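Local coordinates for conserved exported protein (Bacteroides fragilis, PDB 3CLW) that probably hydrolyses O-glycosidic bonds, though its own substrate is unknown, at residues P405-I410 with G435-T440; A397-F402 with S430-G435; G58-M63 with K463-T468. One frame throughout, in Å; residues are numbered along the deposited sequence.

Contact 1 (P405-I410 with G435-T440)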
loop_
_atom_site.group_PDB
_atom_site.type_symbol
_atom_site.label_atom_id
_atom_site.label_comp_id
_atom_site.label_asym_id
_atom_site.label_seq_id
_atom_site.Cartn_x
_atom_site.Cartn_y
_atom_site.Cartn_z
ATOM N N PRO A 405 -8.886 -11.250 -0.323
ATOM C CA PRO A 405 -7.849 -12.033 -1.035
ATOM C C PRO A 405 -8.432 -13.205 -1.804
ATOM O O PRO A 405 -9.193 -13.971 -1.257
ATOM C CB PRO A 405 -6.957 -12.558 0.099
ATOM C CG PRO A 405 -7.065 -11.501 1.153
ATOM C CD PRO A 405 -8.493 -10.967 1.071
ATOM N N GLY A 406 -8.085 -13.342 -3.069
ATOM C CA GLY A 406 -8.535 -14.504 -3.843
ATOM C C GLY A 406 -9.666 -14.157 -4.797
ATOM O O GLY A 406 -9.904 -14.879 -5.744
ATOM N N MET A 407 -10.361 -13.042 -4.545
ATOM C CA MET A 407 -11.449 -12.620 -5.409
ATOM C C MET A 407 -10.838 -12.214 -6.726
ATOM O O MET A 407 -9.692 -11.783 -6.779
ATOM C CB MET A 407 -12.219 -11.432 -4.823
ATOM C CG MET A 407 -13.244 -11.790 -3.725
ATOM S SD MET A 407 -14.309 -10.380 -3.362
ATOM C CE MET A 407 -15.414 -11.163 -2.227
ATOM N N LYS A 408 -11.607 -12.313 -7.795
ATOM C CA LYS A 408 -11.126 -11.799 -9.056
ATOM C C LYS A 408 -11.966 -10.621 -9.482
ATOM O O LYS A 408 -13.161 -10.603 -9.235
ATOM C CB LYS A 408 -11.093 -12.929 -10.079
ATOM C CG LYS A 408 -10.014 -13.920 -9.664
ATOM C CD LYS A 408 -9.903 -15.106 -10.558
ATOM C CE LYS A 408 -8.665 -15.907 -10.192
ATOM N NZ LYS A 408 -8.986 -17.368 -10.279
ATOM N N ARG A 409 -11.319 -9.614 -10.053
ATOM C CA ARG A 409 -12.024 -8.559 -10.733
ATOM C C ARG A 409 -12.719 -9.135 -11.982
ATOM O O ARG A 409 -12.152 -9.956 -12.696
ATOM C CB ARG A 409 -11.084 -7.419 -11.130
ATOM C CG ARG A 409 -11.832 -6.211 -11.592
ATOM C CD ARG A 409 -10.940 -5.031 -11.801
ATOM N NE ARG A 409 -10.147 -5.144 -13.022
ATOM C CZ ARG A 409 -10.500 -4.627 -14.202
ATOM N NH1 ARG A 409 -11.663 -4.012 -14.333
ATOM N NH2 ARG A 409 -9.703 -4.736 -15.259
ATOM N N ILE A 410 -13.954 -8.706 -12.214
ATOM C CA ILE A 410 -14.753 -9.188 -13.346
ATOM C C ILE A 410 -15.281 -7.966 -14.064
ATOM O O ILE A 410 -15.161 -6.845 -13.552
ATOM C CB ILE A 410 -15.890 -10.134 -12.898
ATOM C CG1 ILE A 410 -16.826 -9.441 -11.878
ATOM C CG2 ILE A 410 -15.306 -11.394 -12.306
ATOM C CD1 ILE A 410 -17.902 -10.335 -11.326
ATOM N N GLY A 435 -17.131 -15.999 -6.455
ATOM C CA GLY A 435 -18.110 -17.000 -6.840
ATOM C C GLY A 435 -19.263 -17.202 -5.858
ATOM O O GLY A 435 -20.156 -18.007 -6.124
ATOM N N LYS A 436 -19.243 -16.497 -4.725
ATOM C CA LYS A 436 -20.328 -16.590 -3.733
ATOM C C LYS A 436 -20.978 -15.224 -3.505
ATOM O O LYS A 436 -22.177 -15.150 -3.260
ATOM C CB LYS A 436 -19.828 -17.128 -2.381
ATOM C CG LYS A 436 -19.312 -18.567 -2.373
ATOM C CD LYS A 436 -18.293 -18.732 -1.243
ATOM C CE LYS A 436 -17.074 -19.576 -1.677
ATOM N NZ LYS A 436 -17.192 -21.041 -1.307
ATOM N N GLU A 437 -20.158 -14.173 -3.537
ATOM C CA GLU A 437 -20.567 -12.775 -3.426
ATOM C C GLU A 437 -20.109 -12.065 -4.678
ATOM O O GLU A 437 -19.025 -12.367 -5.187
ATOM C CB GLU A 437 -19.838 -12.090 -2.248
ATOM C CG GLU A 437 -20.688 -11.917 -0.995
ATOM C CD GLU A 437 -19.947 -11.275 0.198
ATOM O OE1 GLU A 437 -20.320 -11.593 1.346
ATOM O OE2 GLU A 437 -19.031 -10.434 0.015
ATOM N N VAL A 438 -20.896 -11.103 -5.152
ATOM C CA VAL A 438 -20.406 -10.150 -6.133
ATOM C C VAL A 438 -20.412 -8.767 -5.470
ATOM O O VAL A 438 -21.444 -8.316 -4.959
ATOM C CB VAL A 438 -21.190 -10.202 -7.474
ATOM C CG1 VAL A 438 -20.652 -9.174 -8.491
ATOM C CG2 VAL A 438 -21.093 -11.587 -8.077
ATOM N N VAL A 439 -19.229 -8.130 -5.476
ATOM C CA VAL A 439 -18.964 -6.865 -4.812
ATOM C C VAL A 439 -18.737 -5.784 -5.859
ATOM O O VAL A 439 -17.873 -5.907 -6.715
ATOM C CB VAL A 439 -17.690 -6.973 -3.895
ATOM C CG1 VAL A 439 -17.279 -5.600 -3.321
ATOM C CG2 VAL A 439 -17.880 -8.030 -2.787
ATOM N N THR A 440 -19.522 -4.728 -5.797
ATOM C CA THR A 440 -19.396 -3.630 -6.733
ATOM C C THR A 440 -19.138 -2.317 -5.969
ATOM O O THR A 440 -19.783 -2.030 -4.961
ATOM C CB THR A 440 -20.659 -3.562 -7.616
ATOM O OG1 THR A 440 -20.810 -4.825 -8.288
ATOM C CG2 THR A 440 -20.554 -2.486 -8.633
#
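M407 and I410 meet V439 and V438 across a strand that lies between them. In family 30 glycoside hydrolases a β-structure sits beside the TIM barrel, and these residues belong to that side structure. Strand 408-414 and strand 438-444 are not direct neighbours. Strand 427-433 runs between them, antiparallel to both, so the contact is made by side chains alone. The nearest CA atoms, those of M407 and G435, are 8.1 Å apart.

The apolar contacts form two pairs. On one side of the middle strand, I410 CD1 meets V438 CG1 at 4.1 Å. CG1 of I410 is tucked between its backbone N and carbonyl carbon (chi1 58°), and its CD1 methyl then reaches V438. T433 of the middle strand touches both residues. On the other side, the M407 side chain lies across that of V439 at about a right angle. V439 also packs on F402 and V403, just after helix 391-400.

The polar component is slight. The carboxylate of partly exposed E437 borders the M407 methyl, with no bond between them. M407 is extended beyond CG (chi2 -168°, chi3 175°), which carries its terminal methyl across the gap. M407 CE ends 4.0 Å from V439 CG2 and 4.3 Å from E437 OE2.

Contact 2 (A397-F402 with S430-G435)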
loop_
_atom_site.group_PDB
_atom_site.type_symbol
_atom_site.label_atom_id
_atom_site.label_comp_id
_atom_site.label_asym_id
_atom_site.label_seq_id
_atom_site.Cartn_x
_atom_site.Cartn_y
_atom_site.Cartn_z
ATOM N N ALA A 397 -11.980 1.398 2.892
ATOM C CA ALA A 397 -12.813 0.312 3.415
ATOM C C ALA A 397 -13.914 -0.140 2.456
ATOM O O ALA A 397 -14.247 -1.305 2.449
ATOM C CB ALA A 397 -13.400 0.689 4.816
ATOM N N ASN A 398 -14.470 0.777 1.658
ATOM C CA ASN A 398 -15.448 0.430 0.621
ATOM C C ASN A 398 -14.877 -0.704 -0.221
ATOM O O ASN A 398 -15.581 -1.617 -0.638
ATOM C CB ASN A 398 -15.732 1.641 -0.301
ATOM C CG ASN A 398 -16.890 2.514 0.201
ATOM O OD1 ASN A 398 -18.087 2.233 -0.060
ATOM N ND2 ASN A 398 -16.547 3.579 0.906
ATOM N N TYR A 399 -13.576 -0.621 -0.471
ATOM C CA TYR A 399 -12.861 -1.673 -1.181
ATOM C C TYR A 399 -12.375 -2.778 -0.248
ATOM O O TYR A 399 -12.827 -3.933 -0.357
ATOM C CB TYR A 399 -11.680 -1.078 -1.932
ATOM C CG TYR A 399 -12.066 -0.215 -3.092
ATOM C CD1 TYR A 399 -12.372 -0.776 -4.340
ATOM C CD2 TYR A 399 -12.105 1.184 -2.966
ATOM C CE1 TYR A 399 -12.718 0.037 -5.442
ATOM C CE2 TYR A 399 -12.443 1.994 -4.059
ATOM C CZ TYR A 399 -12.751 1.402 -5.281
ATOM O OH TYR A 399 -13.083 2.208 -6.341
ATOM N N SER A 400 -11.467 -2.408 0.674
ATOM C CA SER A 400 -10.740 -3.380 1.476
ATOM C C SER A 400 -11.582 -4.304 2.305
ATOM O O SER A 400 -11.239 -5.480 2.432
ATOM C CB SER A 400 -9.629 -2.717 2.329
ATOM O OG SER A 400 -10.132 -1.878 3.368
ATOM N N PHE A 401 -12.683 -3.806 2.864
ATOM C CA PHE A 401 -13.526 -4.616 3.800
ATOM C C PHE A 401 -14.302 -5.718 3.040
ATOM O O PHE A 401 -14.559 -6.790 3.574
ATOM C CB PHE A 401 -14.489 -3.679 4.599
ATOM C CG PHE A 401 -15.315 -4.368 5.673
ATOM C CD1 PHE A 401 -14.885 -4.396 6.994
ATOM C CD2 PHE A 401 -16.553 -4.936 5.374
ATOM C CE1 PHE A 401 -15.684 -4.999 8.028
ATOM C CE2 PHE A 401 -17.353 -5.564 6.387
ATOM C CZ PHE A 401 -16.912 -5.589 7.708
ATOM N N PHE A 402 -14.633 -5.434 1.772
ATOM C CA PHE A 402 -15.463 -6.298 0.930
ATOM C C PHE A 402 -14.707 -7.057 -0.212
ATOM O O PHE A 402 -15.101 -8.154 -0.628
ATOM C CB PHE A 402 -16.584 -5.444 0.352
ATOM C CG PHE A 402 -17.503 -4.862 1.398
ATOM C CD1 PHE A 402 -18.470 -5.663 2.008
ATOM C CD2 PHE A 402 -17.386 -3.522 1.786
ATOM C CE1 PHE A 402 -19.328 -5.139 2.972
ATOM C CE2 PHE A 402 -18.219 -2.991 2.749
ATOM C CZ PHE A 402 -19.198 -3.806 3.354
ATOM N N SER A 430 -16.528 -0.709 -10.502
ATOM C CA SER A 430 -15.763 -1.939 -10.747
ATOM C C SER A 430 -16.396 -3.042 -9.925
ATOM O O SER A 430 -17.073 -2.756 -8.943
ATOM C CB SER A 430 -14.275 -1.754 -10.355
ATOM O OG SER A 430 -14.126 -1.330 -8.991
ATOM N N SER A 431 -16.192 -4.295 -10.331
ATOM C CA SER A 431 -16.768 -5.443 -9.629
ATOM C C SER A 431 -15.776 -6.570 -9.409
ATOM O O SER A 431 -14.791 -6.673 -10.134
ATOM C CB SER A 431 -18.010 -5.965 -10.364
ATOM O OG SER A 431 -18.983 -4.950 -10.484
ATOM N N TYR A 432 -16.041 -7.415 -8.414
ATOM C CA TYR A 432 -15.077 -8.432 -7.960
ATOM C C TYR A 432 -15.907 -9.542 -7.444
ATOM O O TYR A 432 -16.983 -9.285 -6.965
ATOM C CB TYR A 432 -14.159 -7.906 -6.811
ATOM C CG TYR A 432 -13.532 -6.606 -7.179
ATOM C CD1 TYR A 432 -12.246 -6.560 -7.689
ATOM C CD2 TYR A 432 -14.244 -5.423 -7.076
ATOM C CE1 TYR A 432 -11.701 -5.384 -8.098
ATOM C CE2 TYR A 432 -13.699 -4.222 -7.468
ATOM C CZ TYR A 432 -12.429 -4.213 -7.985
ATOM O OH TYR A 432 -11.868 -3.032 -8.370
ATOM N N THR A 433 -15.411 -10.768 -7.518
ATOM C CA THR A 433 -16.170 -11.912 -6.996
ATOM C C THR A 433 -15.303 -13.064 -6.488
ATOM O O THR A 433 -14.190 -13.271 -6.954
ATOM C CB THR A 433 -17.200 -12.474 -8.025
ATOM O OG1 THR A 433 -18.023 -13.466 -7.389
ATOM C CG2 THR A 433 -16.519 -13.111 -9.222
ATOM N N ASP A 434 -15.835 -13.815 -5.540
ATOM C CA ASP A 434 -15.254 -15.096 -5.172
ATOM C C ASP A 434 -16.156 -16.272 -5.594
ATOM O O ASP A 434 -15.976 -17.397 -5.131
ATOM C CB ASP A 434 -15.007 -15.151 -3.654
ATOM C CG ASP A 434 -16.305 -15.038 -2.827
ATOM O OD1 ASP A 434 -17.381 -14.687 -3.372
ATOM O OD2 ASP A 434 -16.233 -15.292 -1.606
ATOM N N GLY A 435 -17.131 -15.999 -6.455
ATOM C CA GLY A 435 -18.110 -17.000 -6.840
ATOM C C GLY A 435 -19.263 -17.202 -5.858
ATOM O O GLY A 435 -20.156 -18.007 -6.124
HETATM O O HOH W 1 -14.514 1.018 -8.332
#
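Y399 meets S430 and Y432 in a buried, polar, water-bridged contact between a helix and a strand. Y399 lies on helix 391-400, and its two partners lie on strand 427-433 of the β-structure beside the barrel. The direct contacts are loose. S430 OG lies at the edge of the Y399 ring, near the ring plane, 4.1 Å from Y399 CE1. Y432 OH approaches the same carbon obliquely, with 4.3 Å between Y399 CE1 and Y432 OH.

The hydroxyl groups connect the two segments. S430 OG and Y432 OH share a hydrogen bond of 2.9 Å within the strand. A water lies 2.7 Å from Y399 OH and also bonds S430 OG. The second bond is very short, so its exact length is doubtful. The water probably joins the tip of the helix tyrosine to the strand. S430 OG would then be held by both Y432 OH and the water. Its chi1 of 56° sets OG between the backbone N and the carbonyl carbon, within reach of both. The three buried hydroxyls would form one chain through a single water.

Further along the strand segment, T433 OG1 accepts from G435 N at 2.8 Å. This ST turn begins the bend into strand 438-444. Helix 328-347 lies alongside the contact: I342 and H343 touch Y399, L346 touches Y432, and T347 touches S430. V441 and I443 of strand 438-444 also pack on Y399, so Y399 touches both the barrel helix and the side sheet.

Contact 3 (G58-M63 with K463-T468)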
loop_
_atom_site.group_PDB
_atom_site.type_symbol
_atom_site.label_atom_id
_atom_site.label_comp_id
_atom_site.label_asym_id
_atom_site.label_seq_id
_atom_site.Cartn_x
_atom_site.Cartn_y
_atom_site.Cartn_z
ATOM N N GLY A 58 -24.846 -3.143 11.875
ATOM C CA GLY A 58 -24.540 -3.752 10.571
ATOM C C GLY A 58 -23.496 -3.002 9.764
ATOM O O GLY A 58 -23.327 -3.281 8.567
ATOM N N ASN A 59 -22.804 -2.052 10.414
ATOM C CA ASN A 59 -21.758 -1.230 9.778
ATOM C C ASN A 59 -20.394 -1.857 9.949
ATOM O O ASN A 59 -20.039 -2.236 11.071
ATOM C CB ASN A 59 -21.653 0.174 10.408
ATOM C CG ASN A 59 -22.971 0.901 10.476
ATOM O OD1 ASN A 59 -23.658 1.080 9.471
ATOM N ND2 ASN A 59 -23.327 1.343 11.670
ATOM N N PRO A 60 -19.593 -1.907 8.858
ATOM C CA PRO A 60 -18.210 -2.408 8.933
ATOM C C PRO A 60 -17.432 -1.618 9.983
ATOM O O PRO A 60 -17.611 -0.394 10.082
ATOM C CB PRO A 60 -17.662 -2.101 7.544
ATOM C CG PRO A 60 -18.898 -2.120 6.635
ATOM C CD PRO A 60 -19.940 -1.445 7.495
ATOM N N ILE A 61 -16.593 -2.273 10.775
ATOM C CA ILE A 61 -15.917 -1.533 11.830
ATOM C C ILE A 61 -14.618 -0.842 11.414
ATOM O O ILE A 61 -14.060 -0.053 12.187
ATOM C CB ILE A 61 -15.660 -2.377 13.117
ATOM C CG1 ILE A 61 -14.717 -3.541 12.844
ATOM C CG2 ILE A 61 -16.979 -2.802 13.796
ATOM C CD1 ILE A 61 -14.080 -4.038 14.114
ATOM N N GLY A 62 -14.154 -1.112 10.196
ATOM C CA GLY A 62 -12.841 -0.638 9.772
ATOM C C GLY A 62 -12.465 -1.058 8.361
ATOM O O GLY A 62 -13.314 -1.519 7.598
ATOM N N MET A 63 -11.191 -0.883 8.024
ATOM C CA MET A 63 -10.690 -1.275 6.703
ATOM C C MET A 63 -10.611 -2.794 6.510
ATOM O O MET A 63 -10.723 -3.260 5.392
ATOM C CB MET A 63 -9.323 -0.648 6.451
ATOM C CG MET A 63 -9.339 0.789 5.856
ATOM S SD MET A 63 -7.733 1.621 5.873
ATOM C CE MET A 63 -8.151 2.969 4.953
ATOM N N LYS A 463 -26.936 -5.519 -0.556
ATOM C CA LYS A 463 -26.659 -4.663 0.586
ATOM C C LYS A 463 -25.792 -3.486 0.180
ATOM O O LYS A 463 -24.822 -3.632 -0.577
ATOM C CB LYS A 463 -26.016 -5.472 1.706
ATOM C CG LYS A 463 -27.000 -6.441 2.318
ATOM C CD LYS A 463 -26.368 -7.383 3.336
ATOM C CE LYS A 463 -27.439 -8.260 3.937
ATOM N NZ LYS A 463 -26.949 -8.986 5.127
ATOM N N VAL A 464 -26.171 -2.307 0.650
ATOM C CA VAL A 464 -25.480 -1.105 0.264
ATOM C C VAL A 464 -24.777 -0.523 1.485
ATOM O O VAL A 464 -25.354 -0.473 2.594
ATOM C CB VAL A 464 -26.443 -0.081 -0.367
ATOM C CG1 VAL A 464 -25.769 1.261 -0.566
ATOM C CG2 VAL A 464 -26.995 -0.612 -1.669
ATOM N N TYR A 465 -23.521 -0.108 1.260
ATOM C CA TYR A 465 -22.667 0.536 2.262
ATOM C C TYR A 465 -22.128 1.814 1.659
ATOM O O TYR A 465 -21.602 1.801 0.546
ATOM C CB TYR A 465 -21.542 -0.401 2.655
ATOM C CG TYR A 465 -22.019 -1.740 3.145
ATOM C CD1 TYR A 465 -22.232 -1.973 4.515
ATOM C CD2 TYR A 465 -22.270 -2.790 2.252
ATOM C CE1 TYR A 465 -22.676 -3.235 4.970
ATOM C CE2 TYR A 465 -22.701 -4.042 2.701
ATOM C CZ TYR A 465 -22.917 -4.254 4.053
ATOM O OH TYR A 465 -23.346 -5.496 4.504
ATOM N N LEU A 466 -22.256 2.917 2.389
ATOM C CA LEU A 466 -22.127 4.257 1.823
ATOM C C LEU A 466 -21.239 5.189 2.645
ATOM O O LEU A 466 -21.425 5.310 3.870
ATOM C CB LEU A 466 -23.523 4.869 1.705
ATOM C CG LEU A 466 -23.809 6.067 0.812
ATOM C CD1 LEU A 466 -23.444 5.735 -0.619
ATOM C CD2 LEU A 466 -25.279 6.418 0.881
ATOM N N THR A 467 -20.276 5.818 1.949
ATOM C CA THR A 467 -19.388 6.846 2.497
ATOM C C THR A 467 -19.631 8.201 1.802
ATOM O O THR A 467 -19.536 8.328 0.585
ATOM C CB THR A 467 -17.891 6.456 2.353
ATOM O OG1 THR A 467 -17.660 5.202 2.990
ATOM C CG2 THR A 467 -16.980 7.504 3.005
ATOM N N THR A 468 -19.970 9.205 2.596
ATOM C CA THR A 468 -20.197 10.541 2.092
ATOM C C THR A 468 -19.558 11.537 3.055
ATOM O O THR A 468 -18.851 11.149 4.006
ATOM C CB THR A 468 -21.707 10.871 2.019
ATOM O OG1 THR A 468 -22.241 10.889 3.347
ATOM C CG2 THR A 468 -22.449 9.862 1.188
HETATM O O HOH W 2 -24.321 -5.080 7.006
#
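Y465 packs against P60 and G58 where the β-structure beside the TIM barrel meets a barrel loop. Y465 is on strand 461-467, which is paired with strands 474-480 and 490-495. G58 and P60 are in the loop between helix 39-50 and strand 68-71. The two segments are about 400 residues apart in the chain.

The loop has other ties to this region. N59 OD1 accepts a hydrogen bond from the backbone N of Y475, whose ring also meets that of Y465. P60 touches F401. The proline therefore meets aromatic residues from two parts of the fold, Y465 of the strand and F401 at the end of the helical segment.

The Y465 side chain leaves the strand with CB directed toward the loop. Its CG is anti to the carbonyl carbon (chi1 -56°), which swings the ring over to P60. CD1 is the first ring atom to touch the loop. It lies 3.8 Å from P60 CD and 4.0 Å from P60 CG, an apolar contact with the proline ring coming in obliquely. CD2, at the opposite edge of the ring, packs on F402, which comes from the same side of the ring plane as P60. The two aromatic ring planes meet at about 40°. Next along the ring, CE1 lies 4.1 Å from P60 CD. It also sits 3.7 Å from G58 O, which lies at the ring edge in the ring plane.

At the tip, Y465 OH reaches the loop through a water. The water is 2.7 Å from Y465 OH, and it donates a hydrogen bond of 2.6 Å to G58 O.

In the fold
All three contacts reach the β-structure beside the barrel. Contacts 1 and 2 are neighbours, with centres about 6 Å apart. They share G435, and their segments alternate along the chain. K408 O to T433 N and T440 OG1 to S431 OG are probable hydrogen bonds between them. Contact 3 has its centre about 12 Å from that of contact 2 and about 17 Å from that of contact 1. It closes a long chain loop that encloses both. Contacts 2 and 3 are joined by probable hydrogen bonds, S400 OG to M63 O and N398 ND2 to T467 OG1. Helix 391-400 thus ties the barrel loop to the late strands.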